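Long-range contacts in testis-expressed protein 101 (Mus musculus, PDB 7BPS), which helps control sperm binding to the zona pellucida and sperm migration into the oviduct, probably through the adhesion molecule ADAM3: residues Thr122-Gly127 / Val160-Cys165; Gly140-Tyr145 / Thr167-Arg172; Glu66-Ile71 / Ile82-Tyr87; Gln39-Leu44 / Val180-Val185. All blocks are in the same frame, centred on the assembly; numbering follows the deposited sequence.

Contact 1 (Thr122-Gly127 / Val160-Cys165); sequences TCVALG and VQVKGC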
loop_
_atom_site.group_PDB
_atom_site.type_symbol
_atom_site.label_atom_id
_atom_site.label_comp_id
_atom_site.label_asym_id
_atom_site.label_seq_id
_atom_site.Cartn_x
_atom_site.Cartn_y
_atom_site.Cartn_z
ATOM N N THR A 122 -0.999 -17.335 6.538
ATOM C CA THR A 122 -1.606 -16.013 6.286
ATOM C C THR A 122 -1.049 -14.996 7.285
ATOM O O THR A 122 -1.152 -15.235 8.491
ATOM C CB THR A 122 -3.137 -16.105 6.385
ATOM O OG1 THR A 122 -3.594 -17.112 5.458
ATOM C CG2 THR A 122 -3.808 -14.764 6.159
ATOM N N CYS A 123 -0.549 -13.865 6.804
ATOM C CA CYS A 123 -0.116 -12.745 7.678
ATOM C C CYS A 123 0.204 -11.497 6.845
ATOM O O CYS A 123 0.411 -11.599 5.628
ATOM C CB CYS A 123 1.106 -13.151 8.498
ATOM S SG CYS A 123 2.601 -13.356 7.487
ATOM N N VAL A 124 0.257 -10.359 7.522
ATOM C CA VAL A 124 0.891 -9.116 7.026
ATOM C C VAL A 124 1.637 -8.497 8.195
ATOM O O VAL A 124 1.194 -8.604 9.356
ATOM C CB VAL A 124 -0.099 -8.089 6.455
ATOM C CG1 VAL A 124 -0.809 -8.612 5.226
ATOM C CG2 VAL A 124 -1.090 -7.614 7.503
ATOM N N ALA A 125 2.764 -7.886 7.891
ATOM C CA ALA A 125 3.556 -7.150 8.891
ATOM C C ALA A 125 4.536 -6.219 8.172
ATOM O O ALA A 125 5.007 -6.534 7.057
ATOM C CB ALA A 125 4.265 -8.118 9.823
ATOM N N LEU A 126 4.769 -5.073 8.782
ATOM C CA LEU A 126 5.992 -4.275 8.569
ATOM C C LEU A 126 7.136 -5.057 9.199
ATOM O O LEU A 126 7.010 -5.447 10.355
ATOM C CB LEU A 126 5.782 -2.920 9.224
ATOM C CG LEU A 126 4.784 -2.065 8.462
ATOM C CD1 LEU A 126 4.317 -0.908 9.322
ATOM C CD2 LEU A 126 5.405 -1.572 7.168
ATOM N N GLY A 127 8.151 -5.351 8.400
ATOM C CA GLY A 127 9.251 -6.239 8.788
ATOM C C GLY A 127 8.900 -7.677 8.503
ATOM O O GLY A 127 8.764 -8.038 7.330
ATOM N N VAL A 160 7.534 -5.107 3.831
ATOM C CA VAL A 160 6.238 -5.697 4.215
ATOM C C VAL A 160 6.315 -7.175 3.867
ATOM O O VAL A 160 6.624 -7.501 2.693
ATOM C CB VAL A 160 5.077 -4.985 3.519
ATOM C CG1 VAL A 160 3.748 -5.567 3.972
ATOM C CG2 VAL A 160 5.126 -3.480 3.757
ATOM N N GLN A 161 6.111 -8.028 4.864
ATOM C CA GLN A 161 5.925 -9.471 4.623
ATOM C C GLN A 161 4.416 -9.746 4.489
ATOM O O GLN A 161 3.622 -9.218 5.325
ATOM C CB GLN A 161 6.580 -10.267 5.736
ATOM C CG GLN A 161 6.393 -11.751 5.530
ATOM C CD GLN A 161 7.405 -12.580 6.273
ATOM O OE1 GLN A 161 8.037 -13.446 5.682
ATOM N NE2 GLN A 161 7.549 -12.329 7.557
ATOM N N VAL A 162 4.051 -10.503 3.448
ATOM C CA VAL A 162 2.644 -10.813 3.093
ATOM C C VAL A 162 2.559 -12.294 2.734
ATOM O O VAL A 162 3.247 -12.734 1.760
ATOM C CB VAL A 162 2.143 -9.946 1.931
ATOM C CG1 VAL A 162 0.667 -10.220 1.667
ATOM C CG2 VAL A 162 2.367 -8.475 2.168
ATOM N N LYS A 163 1.736 -13.035 3.476
ATOM C CA LYS A 163 1.427 -14.459 3.158
ATOM C C LYS A 163 -0.079 -14.643 3.097
ATOM O O LYS A 163 -0.773 -14.011 3.920
ATOM C CB LYS A 163 2.017 -15.394 4.215
ATOM C CG LYS A 163 3.518 -15.239 4.422
ATOM C CD LYS A 163 4.069 -16.187 5.432
ATOM C CE LYS A 163 5.558 -16.029 5.621
ATOM N NZ LYS A 163 6.080 -17.227 6.301
ATOM N N GLY A 164 -0.560 -15.497 2.192
ATOM C CA GLY A 164 -1.969 -15.916 2.226
ATOM C C GLY A 164 -2.442 -16.511 0.920
ATOM O O GLY A 164 -1.659 -16.503 -0.059
ATOM N N CYS A 165 -3.695 -16.974 0.925
ATOM C CA CYS A 165 -4.479 -17.277 -0.288
ATOM C C CYS A 165 -4.615 -15.996 -1.111
ATOM O O CYS A 165 -4.879 -14.918 -0.530
ATOM C CB CYS A 165 -5.846 -17.845 0.047
ATOM S SG CYS A 165 -5.814 -19.132 1.318
HETATM O O HOH W 1 -5.283 -16.553 3.387
#
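Cys123 and Lys163 exchange two backbone hydrogen bonds and also touch through their side chains, in a pair of antiparallel strands whose axes run 4.7 Å apart. Cys123 N reaches Lys163 O at 2.9 Å, the donor standing above the carbonyl plane, and Lys163 N reaches Cys123 O at 2.9 Å with a nearly straight N-H...O angle of 171°. The same two side chains share one face of the sheet. Cys123 SG, placed by a chi1 of 69° between its own backbone N and carbonyl carbon, lies alongside the start of the lysine chain, 3.7 Å from Lys163 CG; from there the extended lysine leads its amine away. Cys123 is also held through its disulfide to Cys129. The pair belongs to the disulfide-braced antiparallel sheet of a Ly6/uPAR (three-finger) domain, the second of two in tandem; Val160 and Val162 in turn bond through their backbones to strand 143-152. While Cys123, Val160 and Val162 are buried, Ala125, Leu126 and Gly127 are partly exposed. Here Ala125 and Gln161 still exchange two backbone bonds, but more bent ones, with an N-H...O angle of 143° for Gln161 N to Ala125 O. On the other face Val124 CG1 and Val162 CG1 lie side by side at 4.2 Å, while Leu126 CD2 meets Val160 CG2 at 3.9 Å; Val53 of strand 52-61 packs on Val124, Leu126 and Val160. Past Lys163 the chain turns a corner at Gly164. Beyond it a water bridges Thr122 OG1 and Cys165 N, lying 3.0 Å from Cys165 N; Thr122 OG1 also bonds to Cys120 O.

Contact 2 (Gly140-Tyr145 / Thr167-Arg172); sequences GTTQCY and TTIGCR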
loop_
_atom_site.group_PDB
_atom_site.type_symbol
_atom_site.label_atom_id
_atom_site.label_comp_id
_atom_site.label_asym_id
_atom_site.label_seq_id
_atom_site.Cartn_x
_atom_site.Cartn_y
_atom_site.Cartn_z
ATOM N N GLY A 140 -11.923 -19.045 -5.998
ATOM C CA GLY A 140 -11.393 -17.950 -6.832
ATOM C C GLY A 140 -9.921 -17.681 -6.545
ATOM O O GLY A 140 -9.285 -17.052 -7.404
ATOM N N THR A 141 -9.380 -18.131 -5.399
ATOM C CA THR A 141 -7.929 -18.016 -5.097
ATOM C C THR A 141 -7.223 -19.006 -6.016
ATOM O O THR A 141 -7.812 -20.040 -6.297
ATOM C CB THR A 141 -7.654 -18.193 -3.603
ATOM O OG1 THR A 141 -8.318 -19.380 -3.186
ATOM C CG2 THR A 141 -8.146 -17.018 -2.779
ATOM N N THR A 142 -6.042 -18.651 -6.514
ATOM C CA THR A 142 -5.252 -19.463 -7.466
ATOM C C THR A 142 -4.052 -20.110 -6.770
ATOM O O THR A 142 -3.533 -21.065 -7.344
ATOM C CB THR A 142 -4.805 -18.612 -8.661
ATOM O OG1 THR A 142 -3.950 -17.553 -8.210
ATOM C CG2 THR A 142 -5.967 -18.032 -9.445
ATOM N N GLN A 143 -3.597 -19.626 -5.612
ATOM C CA GLN A 143 -2.247 -20.012 -5.070
ATOM C C GLN A 143 -2.092 -19.626 -3.591
ATOM O O GLN A 143 -2.835 -18.767 -3.114
ATOM C CB GLN A 143 -1.114 -19.366 -5.895
ATOM C CG GLN A 143 -1.099 -17.838 -5.914
ATOM C CD GLN A 143 0.026 -17.189 -6.701
ATOM O OE1 GLN A 143 0.502 -16.091 -6.389
ATOM N NE2 GLN A 143 0.446 -17.831 -7.767
ATOM N N CYS A 144 -1.173 -20.278 -2.881
ATOM C CA CYS A 144 -0.551 -19.732 -1.655
ATOM C C CYS A 144 0.593 -18.831 -2.092
ATOM O O CYS A 144 1.267 -19.141 -3.084
ATOM C CB CYS A 144 -0.079 -20.814 -0.702
ATOM S SG CYS A 144 -1.425 -21.868 -0.083
ATOM N N TYR A 145 0.738 -17.715 -1.402
ATOM C CA TYR A 145 1.749 -16.670 -1.662
ATOM C C TYR A 145 2.464 -16.370 -0.345
ATOM O O TYR A 145 1.799 -16.238 0.673
ATOM C CB TYR A 145 1.079 -15.464 -2.317
ATOM C CG TYR A 145 1.941 -14.239 -2.466
ATOM C CD1 TYR A 145 2.112 -13.367 -1.421
ATOM C CD2 TYR A 145 2.561 -13.931 -3.659
ATOM C CE1 TYR A 145 2.837 -12.204 -1.558
ATOM C CE2 TYR A 145 3.289 -12.767 -3.816
ATOM C CZ TYR A 145 3.451 -11.906 -2.755
ATOM O OH TYR A 145 4.187 -10.756 -2.875
ATOM N N THR A 167 -5.701 -14.305 -5.353
ATOM C CA THR A 167 -6.146 -14.361 -6.769
ATOM C C THR A 167 -4.962 -14.118 -7.706
ATOM O O THR A 167 -5.052 -14.524 -8.884
ATOM C CB THR A 167 -7.237 -13.311 -7.000
ATOM O OG1 THR A 167 -6.762 -12.034 -6.572
ATOM C CG2 THR A 167 -8.507 -13.651 -6.257
ATOM N N THR A 168 -3.891 -13.466 -7.237
ATOM C CA THR A 168 -2.772 -13.093 -8.143
ATOM C C THR A 168 -1.988 -14.366 -8.508
ATOM O O THR A 168 -2.114 -15.399 -7.821
ATOM C CB THR A 168 -1.930 -11.932 -7.585
ATOM O OG1 THR A 168 -1.155 -11.457 -8.688
ATOM C CG2 THR A 168 -1.040 -12.328 -6.423
ATOM N N ILE A 169 -1.249 -14.297 -9.604
ATOM C CA ILE A 169 -0.560 -15.467 -10.218
ATOM C C ILE A 169 0.932 -15.170 -10.210
ATOM O O ILE A 169 1.321 -14.122 -10.764
ATOM C CB ILE A 169 -1.095 -15.706 -11.638
ATOM C CG1 ILE A 169 -2.580 -16.068 -11.592
ATOM C CG2 ILE A 169 -0.261 -16.764 -12.351
ATOM C CD1 ILE A 169 -3.281 -15.926 -12.892
ATOM N N GLY A 170 1.714 -16.043 -9.578
ATOM C CA GLY A 170 3.146 -15.812 -9.302
ATOM C C GLY A 170 3.359 -14.635 -8.372
ATOM O O GLY A 170 2.466 -14.352 -7.544
ATOM N N CYS A 171 4.506 -13.970 -8.503
ATOM C CA CYS A 171 4.956 -12.917 -7.570
ATOM C C CYS A 171 4.408 -11.562 -8.030
ATOM O O CYS A 171 5.227 -10.669 -8.314
ATOM C CB CYS A 171 6.476 -12.906 -7.470
ATOM S SG CYS A 171 7.153 -14.453 -6.830
ATOM N N ARG A 172 3.077 -11.399 -8.020
ATOM C CA ARG A 172 2.386 -10.251 -8.677
ATOM C C ARG A 172 1.324 -9.656 -7.754
ATOM O O ARG A 172 0.303 -9.142 -8.248
ATOM C CB ARG A 172 1.815 -10.722 -10.018
ATOM C CG ARG A 172 2.892 -11.147 -11.000
ATOM C CD ARG A 172 2.439 -11.083 -12.454
ATOM N NE ARG A 172 2.165 -12.434 -12.909
ATOM C CZ ARG A 172 2.853 -13.102 -13.821
ATOM N NH1 ARG A 172 3.849 -12.526 -14.460
ATOM N NH2 ARG A 172 2.509 -14.340 -14.117
#
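Thr142 OG1 sits beside two successive carbonyls of the opposing loop, and it makes a weak hydrogen bond to Thr167 O at 3.3 Å. A chi1 of 62° sets this hydroxyl between the threonine's own N and carbonyl carbon, and the methyl CG2 rests 3.7 Å from the same Thr167 O. Gln143 follows with an extended side chain that runs over the loop backbone, its CG 3.3 Å from Thr168 O and the amide reaching Gly170. Further along, Tyr145 turns the edge of its ring to the loop: CD2 lies 3.9 Å from Gly170 O and CE2 4.1 Å from Cys171 CA, both near the ring plane, while its hydroxyl bonds to Glu187. The loop is partly held by its own atoms, since Thr168 OG1 donates to Arg172 O at 2.8 Å from above the carbonyl plane. At the outer end, Thr167 CG2 touches Gly140 O, and Thr167 OG1 bonds to Ala75 O. Cys144 and Cys171, joined to Cys120 and Cys189, tie both segments into the domain. With Thr142 and Gln143 both facing Thr166, the strand entrance is a classic beta bulge, set in a disulfide-bonded Ly6/uPAR domain.

Contact 3 (Glu66-Ile71 / Ile82-Tyr87); sequences EAVTFI and ISYSNY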
loop_
_atom_site.group_PDB
_atom_site.type_symbol
_atom_site.label_atom_id
_atom_site.label_comp_id
_atom_site.label_asym_id
_atom_site.label_seq_id
_atom_site.Cartn_x
_atom_site.Cartn_y
_atom_site.Cartn_z
ATOM N N GLU A 66 -0.423 16.513 -12.539
ATOM C CA GLU A 66 -1.476 16.659 -11.518
ATOM C C GLU A 66 -2.523 15.544 -11.649
ATOM O O GLU A 66 -3.715 15.804 -11.328
ATOM C CB GLU A 66 -2.156 18.012 -11.660
ATOM C CG GLU A 66 -1.282 19.193 -11.322
ATOM C CD GLU A 66 -2.146 20.443 -11.137
ATOM O OE1 GLU A 66 -2.724 20.604 -10.040
ATOM O OE2 GLU A 66 -2.324 21.196 -12.117
ATOM N N ALA A 67 -2.119 14.333 -12.028
ATOM C CA ALA A 67 -3.040 13.174 -12.065
ATOM C C ALA A 67 -3.434 12.756 -10.644
ATOM O O ALA A 67 -2.641 12.871 -9.688
ATOM C CB ALA A 67 -2.431 12.021 -12.827
ATOM N N VAL A 68 -4.667 12.299 -10.530
ATOM C CA VAL A 68 -5.188 11.480 -9.415
ATOM C C VAL A 68 -5.286 10.031 -9.915
ATOM O O VAL A 68 -6.046 9.794 -10.876
ATOM C CB VAL A 68 -6.562 12.013 -8.989
ATOM C CG1 VAL A 68 -7.081 11.274 -7.751
ATOM C CG2 VAL A 68 -6.544 13.527 -8.800
ATOM N N THR A 69 -4.584 9.099 -9.267
ATOM C CA THR A 69 -4.506 7.667 -9.651
ATOM C C THR A 69 -5.028 6.786 -8.514
ATOM O O THR A 69 -4.535 6.907 -7.383
ATOM C CB THR A 69 -3.070 7.330 -10.052
ATOM O OG1 THR A 69 -2.691 8.231 -11.096
ATOM C CG2 THR A 69 -2.917 5.899 -10.514
ATOM N N PHE A 70 -6.025 5.952 -8.795
ATOM C CA PHE A 70 -6.527 4.892 -7.881
ATOM C C PHE A 70 -6.209 3.540 -8.520
ATOM O O PHE A 70 -6.642 3.310 -9.643
ATOM C CB PHE A 70 -8.032 5.023 -7.610
ATOM C CG PHE A 70 -8.589 3.857 -6.836
ATOM C CD1 PHE A 70 -8.964 2.678 -7.488
ATOM C CD2 PHE A 70 -8.683 3.907 -5.451
ATOM C CE1 PHE A 70 -9.460 1.591 -6.778
ATOM C CE2 PHE A 70 -9.190 2.824 -4.744
ATOM C CZ PHE A 70 -9.574 1.669 -5.407
ATOM N N ILE A 71 -5.481 2.661 -7.832
ATOM C CA ILE A 71 -5.135 1.321 -8.374
ATOM C C ILE A 71 -5.520 0.251 -7.349
ATOM O O ILE A 71 -5.153 0.367 -6.164
ATOM C CB ILE A 71 -3.647 1.241 -8.759
ATOM C CG1 ILE A 71 -3.305 2.258 -9.843
ATOM C CG2 ILE A 71 -3.268 -0.172 -9.188
ATOM C CD1 ILE A 71 -1.822 2.436 -10.073
ATOM N N ILE A 82 -4.171 -1.873 -2.627
ATOM C CA ILE A 82 -4.864 -0.708 -3.241
ATOM C C ILE A 82 -4.057 0.564 -2.964
ATOM O O ILE A 82 -3.571 0.713 -1.831
ATOM C CB ILE A 82 -6.282 -0.581 -2.669
ATOM C CG1 ILE A 82 -7.198 -1.658 -3.252
ATOM C CG2 ILE A 82 -6.826 0.822 -2.891
ATOM C CD1 ILE A 82 -8.594 -1.698 -2.624
ATOM N N SER A 83 -3.956 1.475 -3.936
ATOM C CA SER A 83 -3.287 2.783 -3.726
ATOM C C SER A 83 -4.154 3.928 -4.232
ATOM O O SER A 83 -4.931 3.735 -5.187
ATOM C CB SER A 83 -1.894 2.819 -4.317
ATOM O OG SER A 83 -1.946 2.813 -5.722
ATOM N N TYR A 84 -4.022 5.067 -3.566
ATOM C CA TYR A 84 -4.500 6.396 -4.007
ATOM C C TYR A 84 -3.317 7.358 -4.044
ATOM O O TYR A 84 -2.603 7.426 -3.035
ATOM C CB TYR A 84 -5.551 6.908 -3.035
ATOM C CG TYR A 84 -5.852 8.375 -3.165
ATOM C CD1 TYR A 84 -6.822 8.851 -4.037
ATOM C CD2 TYR A 84 -5.151 9.286 -2.409
ATOM C CE1 TYR A 84 -7.104 10.205 -4.118
ATOM C CE2 TYR A 84 -5.409 10.636 -2.491
ATOM C CZ TYR A 84 -6.394 11.099 -3.337
ATOM O OH TYR A 84 -6.621 12.440 -3.377
ATOM N N SER A 85 -3.122 8.060 -5.168
ATOM C CA SER A 85 -2.041 9.047 -5.375
ATOM C C SER A 85 -2.607 10.289 -6.068
ATOM O O SER A 85 -3.123 10.196 -7.213
ATOM C CB SER A 85 -0.898 8.453 -6.131
ATOM O OG SER A 85 0.244 9.318 -6.102
ATOM N N ASN A 86 -2.523 11.418 -5.368
ATOM C CA ASN A 86 -2.975 12.735 -5.854
ATOM C C ASN A 86 -1.771 13.675 -5.851
ATOM O O ASN A 86 -1.385 14.129 -4.771
ATOM C CB ASN A 86 -4.132 13.270 -5.018
ATOM C CG ASN A 86 -4.460 14.698 -5.389
ATOM O OD1 ASN A 86 -4.124 15.159 -6.477
ATOM N ND2 ASN A 86 -5.038 15.432 -4.459
ATOM N N TYR A 87 -1.214 13.924 -7.031
ATOM C CA TYR A 87 -0.264 15.017 -7.320
ATOM C C TYR A 87 -1.054 16.269 -7.741
ATOM O O TYR A 87 -1.970 16.167 -8.571
ATOM C CB TYR A 87 0.716 14.566 -8.394
ATOM C CG TYR A 87 1.790 13.639 -7.901
ATOM C CD1 TYR A 87 1.479 12.445 -7.277
ATOM C CD2 TYR A 87 3.128 13.943 -8.076
ATOM C CE1 TYR A 87 2.467 11.572 -6.845
ATOM C CE2 TYR A 87 4.131 13.084 -7.642
ATOM C CZ TYR A 87 3.799 11.892 -7.026
ATOM O OH TYR A 87 4.778 11.049 -6.577
HETATM O O HOH W 2 -2.229 5.101 -6.891
HETATM O O HOH W 3 -1.344 10.263 -9.875
#
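Thr69 and Ser85 sit at the middle of a backbone network in which five N-H...O bonds join the two strands. Thr69 N to Ser85 O is the shortest at 2.7 Å, with an N-H...O angle of 168° and the donor in the carbonyl plane; Ser85 N returns a bond to Thr69 O. Ile71 and Ser83 repeat the exchange, and Tyr87 N reaches Ala67 O at 3.2 Å. Apolar contacts occupy the face that carries Val68, Phe70 and Tyr84. Val68 CG1 meets Tyr84 CE1 at 3.8 Å, and Phe70 CE2 touches Ile82 CG2 at 3.6 Å. Phe70 CG stands anti to the backbone N, chi1 172°, which swings the ring toward Ile82. Waters belong to the face of Thr69 and Ser83: one, 2.6 Å from Ser83 OG, links that hydroxyl, also bonded to Tyr73 OH, to Thr69 O, and a second joins Thr69 OG1 to Ser85 O. The polar ends of Tyr84 and Asn86 both bond to Glu40, and Ser85 OG bonds to Thr41. Strand 68-72 is one of the two outermost strands of the first Ly6/uPAR sheet, joined here mainly by backbone bonds, with two waters bridging polar atoms and a few apolar contacts on one face.

Contact 4 (Gln39-Leu44 / Val180-Val185); sequences QETVLL and VGPMTV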
loop_
_atom_site.group_PDB
_atom_site.type_symbol
_atom_site.label_atom_id
_atom_site.label_comp_id
_atom_site.label_asym_id
_atom_site.label_seq_id
_atom_site.Cartn_x
_atom_site.Cartn_y
_atom_site.Cartn_z
ATOM N N GLN A 39 2.125 16.183 -3.271
ATOM C CA GLN A 39 1.521 14.850 -3.516
ATOM C C GLN A 39 1.002 14.291 -2.191
ATOM O O GLN A 39 1.558 14.661 -1.116
ATOM C CB GLN A 39 2.513 13.911 -4.208
ATOM C CG GLN A 39 3.720 13.541 -3.369
ATOM C CD GLN A 39 3.505 12.381 -2.423
ATOM O OE1 GLN A 39 2.592 11.565 -2.612
ATOM N NE2 GLN A 39 4.369 12.294 -1.409
ATOM N N GLU A 40 -0.048 13.469 -2.278
ATOM C CA GLU A 40 -0.511 12.582 -1.185
ATOM C C GLU A 40 -0.672 11.200 -1.817
ATOM O O GLU A 40 -1.402 11.084 -2.825
ATOM C CB GLU A 40 -1.790 13.120 -0.541
ATOM C CG GLU A 40 -2.894 13.391 -1.548
ATOM C CD GLU A 40 -4.068 14.222 -1.054
ATOM O OE1 GLU A 40 -5.078 14.249 -1.784
ATOM O OE2 GLU A 40 -3.977 14.815 0.049
ATOM N N THR A 41 0.065 10.217 -1.310
ATOM C CA THR A 41 0.071 8.828 -1.821
ATOM C C THR A 41 -0.090 7.886 -0.640
ATOM O O THR A 41 0.680 8.015 0.320
ATOM C CB THR A 41 1.365 8.516 -2.567
ATOM O OG1 THR A 41 1.483 9.460 -3.632
ATOM C CG2 THR A 41 1.411 7.099 -3.099
ATOM N N VAL A 42 -1.043 6.968 -0.713
ATOM C CA VAL A 42 -1.218 5.922 0.328
ATOM C C VAL A 42 -1.332 4.579 -0.366
ATOM O O VAL A 42 -2.006 4.516 -1.390
ATOM C CB VAL A 42 -2.435 6.230 1.212
ATOM C CG1 VAL A 42 -3.728 6.375 0.412
ATOM C CG2 VAL A 42 -2.574 5.212 2.311
ATOM N N LEU A 43 -0.701 3.554 0.196
ATOM C CA LEU A 43 -0.819 2.138 -0.222
ATOM C C LEU A 43 -1.335 1.352 0.978
ATOM O O LEU A 43 -0.791 1.538 2.075
ATOM C CB LEU A 43 0.553 1.631 -0.671
ATOM C CG LEU A 43 0.625 0.172 -1.108
ATOM C CD1 LEU A 43 -0.354 -0.158 -2.209
ATOM C CD2 LEU A 43 2.023 -0.162 -1.572
ATOM N N LEU A 44 -2.344 0.504 0.767
ATOM C CA LEU A 44 -2.978 -0.321 1.829
ATOM C C LEU A 44 -2.874 -1.775 1.417
ATOM O O LEU A 44 -3.258 -2.089 0.296
ATOM C CB LEU A 44 -4.441 0.100 2.011
ATOM C CG LEU A 44 -4.635 1.548 2.461
ATOM C CD1 LEU A 44 -4.934 2.470 1.286
ATOM C CD2 LEU A 44 -5.726 1.660 3.499
ATOM N N VAL A 180 4.818 3.812 -6.882
ATOM C CA VAL A 180 3.560 4.220 -6.223
ATOM C C VAL A 180 3.849 5.608 -5.672
ATOM O O VAL A 180 4.464 5.720 -4.567
ATOM C CB VAL A 180 3.140 3.213 -5.124
ATOM C CG1 VAL A 180 1.876 3.638 -4.417
ATOM C CG2 VAL A 180 2.977 1.809 -5.669
ATOM N N GLY A 181 3.419 6.614 -6.418
ATOM C CA GLY A 181 3.754 8.018 -6.150
ATOM C C GLY A 181 5.264 8.150 -6.021
ATOM O O GLY A 181 5.987 7.703 -6.901
ATOM N N PRO A 182 5.785 8.657 -4.887
ATOM C CA PRO A 182 7.222 8.865 -4.743
ATOM C C PRO A 182 7.978 7.598 -4.333
ATOM O O PRO A 182 9.166 7.678 -4.228
ATOM C CB PRO A 182 7.297 9.925 -3.640
ATOM C CG PRO A 182 6.114 9.615 -2.762
ATOM C CD PRO A 182 5.044 9.061 -3.692
ATOM N N MET A 183 7.280 6.473 -4.138
ATOM C CA MET A 183 7.885 5.213 -3.634
ATOM C C MET A 183 8.195 4.295 -4.813
ATOM O O MET A 183 7.420 4.267 -5.761
ATOM C CB MET A 183 6.953 4.465 -2.677
ATOM C CG MET A 183 6.640 5.199 -1.397
ATOM S SD MET A 183 5.571 4.197 -0.338
ATOM C CE MET A 183 3.964 4.905 -0.688
ATOM N N THR A 184 9.294 3.557 -4.719
ATOM C CA THR A 184 9.673 2.441 -5.616
ATOM C C THR A 184 9.358 1.141 -4.873
ATOM O O THR A 184 9.541 1.135 -3.628
ATOM C CB THR A 184 11.150 2.619 -5.988
ATOM O OG1 THR A 184 11.189 3.846 -6.712
ATOM C CG2 THR A 184 11.728 1.490 -6.804
ATOM N N VAL A 185 8.965 0.098 -5.608
ATOM C CA VAL A 185 8.549 -1.236 -5.082
ATOM C C VAL A 185 9.351 -2.312 -5.769
ATOM O O VAL A 185 9.285 -2.363 -6.999
ATOM C CB VAL A 185 7.059 -1.579 -5.337
ATOM C CG1 VAL A 185 6.542 -2.484 -4.232
ATOM C CG2 VAL A 185 6.192 -0.351 -5.487
#
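The amide end of Gln39 crosses the ring of Pro182 at an angle, with NE2 3.5 Å from Pro182 CG. The side chain folds back at chi2, 85°, bringing OE1 round to accept a hydrogen bond from Thr41 OG1 at 2.6 Å; NE2 is held in turn by Ser57 and Ser59 of strand 52-61. Two residues on, Thr41 is the centre of the contact. Its hydroxyl OG1 faces Pro182 CD at 3.6 Å and Gly181 CA at 3.7 Å, and it also bonds to Ser85. A chi1 of -58° puts OG1 beside the backbone N and leaves the methyl CG2 anti to it, turned to the other side, where Val180 CG1 lies 3.7 Å away and Met183 CE 4.1 Å. The partner here is a type II' turn from Val180 to Met183, a tight beta hairpin closed by Val180 N to Met183 O and Met183 N to Val180 O; the turn comes from the second Ly6/uPAR domain and docks against the sheet of the first. Gly181 takes the positive phi that such a turn needs, and Tyr87 of strand 80-88 adds packing against Pro182. Continuing along the strand, Leu43 CB approaches Val180 CG1 at 4.5 Å, a loose apolar touch, while the leucine side chain reaches Phe151 of strand 143-152.

Contacts 1 and 2 belong to the second Ly6/uPAR domain and contact 3 to the first, whereas contact 4 joins the two and is the most buried. Contact 1 and contact 3 are both antiparallel strand pairings held by backbone bonds, each with bridging water, but contact 1 is the more buried and disulfide-braced, while contact 3 lies at a sheet edge with several exposed residues. Contact 2 has no such pairing: a loop meets side chains at the start of strand 143-152 and of the residues just before it, and that strand also joins contact 1 through Tyr145 O and Gly164 N. Contact 4 has no hydrogen bond between its segments; side-chain packing predominates, and Ser85 of contact 3 reaches Thr41.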